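Local coordinates for agmatine N-acetyltransferase (PDB 7CIW), which probably transfers acyl groups from coenzyme A thioesters to the amino group of agmatine and arylalkylamines, as a member of the GNAT acetyltransferase family, at residues 61-66 against 73-78. The protein carries 1 engineered substitution. Residues are numbered along the deposited sequence; the frame is centred on the assembly and turned at random.
Sequences TCFVAL and AAVVAG
Phe63 and Val75 pair at the tight centre of an antiparallel beta hairpin, strands 62-67 and 70-80 of the GNAT fold. Phe63 N donates to Val75 O at 3.0 Å, and Val75 N returns a straighter bond to Phe63 O (165° at the hydrogen). Their side chains lie side by side and both touch helix 142-156, at Thr149 and Val150. Val75 CG1, set between its own backbone N and carbonyl carbon (chi1 63°), lies at the edge of the Phe63 ring, near its plane, and 3.8 Å from Phe63 CB. Ala65 and Ala73 share this face; Ala73 and Val75 also touch Val133 and Leu131, residues of the coenzyme A site. Val64 CG1 meets Ala74 CB on the other face, beside Leu22 of helix 19-30. Pairing is looser toward Thr61, though still buried: Ala77 N makes only a weak, bent bond to Thr61 O (3.3 Å), while Thr61 OG1 donates to Ala77 O at 2.6 Å, approaching from 50° above the carbonyl plane. A valine here has no hydroxyl to offer, and Ala77 O would probably be left without this donor, the end pairing less secure. Next along, Cys62 SG rests 3.7 Å from Val76 CG1.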
loop_
_atom_site.group_PDB
_atom_site.type_symbol
_atom_site.label_atom_id
_atom_site.label_comp_id
_atom_site.label_asym_id
_atom_site.label_seq_id
_atom_site.Cartn_x
_atom_site.Cartn_y
_atom_site.Cartn_z
ATOM N N THR A 61 -4.404 12.148 -0.709
ATOM C CA THR A 61 -4.117 11.044 -1.613
ATOM C C THR A 61 -4.678 9.733 -1.077
ATOM O O THR A 61 -4.258 8.654 -1.511
ATOM C CB THR A 61 -2.609 10.933 -1.829
ATOM O OG1 THR A 61 -1.951 11.047 -0.564
ATOM C CG2 THR A 61 -2.135 12.053 -2.737
ATOM N N CYS A 62 -5.615 9.811 -0.142
ATOM C CA CYS A 62 -6.245 8.649 0.465
ATOM C C CYS A 62 -7.730 8.693 0.133
ATOM O O CYS A 62 -8.360 9.746 0.280
ATOM C CB CYS A 62 -6.032 8.664 1.973
ATOM S SG CYS A 62 -4.311 8.438 2.427
ATOM N N PHE A 63 -8.277 7.574 -0.354
ATOM C CA PHE A 63 -9.653 7.542 -0.836
ATOM C C PHE A 63 -10.386 6.327 -0.292
ATOM O O PHE A 63 -9.784 5.286 -0.034
ATOM C CB PHE A 63 -9.706 7.538 -2.374
ATOM C CG PHE A 63 -9.040 8.729 -2.991
ATOM C CD1 PHE A 63 -9.753 9.887 -3.234
ATOM C CD2 PHE A 63 -7.696 8.693 -3.309
ATOM C CE1 PHE A 63 -9.135 10.997 -3.795
ATOM C CE2 PHE A 63 -7.073 9.792 -3.870
ATOM C CZ PHE A 63 -7.794 10.948 -4.105
ATOM N N VAL A 64 -11.702 6.476 -0.118
ATOM C CA VAL A 64 -12.550 5.371 0.308
ATOM C C VAL A 64 -13.746 5.242 -0.621
ATOM O O VAL A 64 -14.212 6.219 -1.215
ATOM C CB VAL A 64 -13.026 5.535 1.766
ATOM C CG1 VAL A 64 -11.849 5.387 2.721
ATOM C CG2 VAL A 64 -13.739 6.874 1.971
ATOM N N ALA A 65 -14.250 4.019 -0.731
ATOM C CA ALA A 65 -15.542 3.756 -1.350
ATOM C C ALA A 65 -16.585 3.586 -0.252
ATOM O O ALA A 65 -16.368 2.833 0.705
ATOM C CB ALA A 65 -15.483 2.506 -2.232
ATOM N N LEU A 66 -17.696 4.308 -0.387
ATOM C CA LEU A 66 -18.756 4.382 0.606
ATOM C C LEU A 66 -20.019 3.737 0.064
ATOM O O LEU A 66 -20.367 3.927 -1.103
ATOM C CB LEU A 66 -19.088 5.834 0.965
ATOM C CG LEU A 66 -18.093 6.702 1.709
ATOM C CD1 LEU A 66 -18.682 8.106 1.902
ATOM C CD2 LEU A 66 -17.774 6.057 3.038
ATOM N N ALA A 73 -14.140 -0.041 0.874
ATOM C CA ALA A 73 -12.840 -0.193 0.238
ATOM C C ALA A 73 -12.031 1.062 0.534
ATOM O O ALA A 73 -12.594 2.129 0.780
ATOM C CB ALA A 73 -12.969 -0.421 -1.274
ATOM N N ALA A 74 -10.710 0.933 0.505
ATOM C CA ALA A 74 -9.871 2.082 0.812
ATOM C C ALA A 74 -8.519 1.947 0.133
ATOM O O ALA A 74 -8.012 0.839 -0.054
ATOM C CB ALA A 74 -9.656 2.239 2.326
ATOM N N VAL A 75 -7.926 3.093 -0.202
ATOM C CA VAL A 75 -6.558 3.149 -0.704
ATOM C C VAL A 75 -5.821 4.271 0.015
ATOM O O VAL A 75 -6.381 5.342 0.272
ATOM C CB VAL A 75 -6.535 3.320 -2.244
ATOM C CG1 VAL A 75 -7.175 4.660 -2.677
ATOM C CG2 VAL A 75 -5.109 3.139 -2.812
ATOM N N VAL A 76 -4.584 3.999 0.407
ATOM C CA VAL A 76 -3.738 4.967 1.091
ATOM C C VAL A 76 -2.502 5.148 0.231
ATOM O O VAL A 76 -1.831 4.165 -0.100
ATOM C CB VAL A 76 -3.365 4.498 2.507
ATOM C CG1 VAL A 76 -2.325 5.428 3.124
ATOM C CG2 VAL A 76 -4.600 4.412 3.386
ATOM N N ALA A 77 -2.214 6.387 -0.151
ATOM C CA ALA A 77 -1.062 6.664 -1.000
ATOM C C ALA A 77 -0.372 7.920 -0.492
ATOM O O ALA A 77 -0.975 8.752 0.191
ATOM C CB ALA A 77 -1.471 6.827 -2.468
ATOM N N GLY A 78 0.913 8.046 -0.811
ATOM C CA GLY A 78 1.647 9.243 -0.474
ATOM C C GLY A 78 2.887 9.427 -1.321
ATOM O O GLY A 78 3.341 8.508 -2.006
#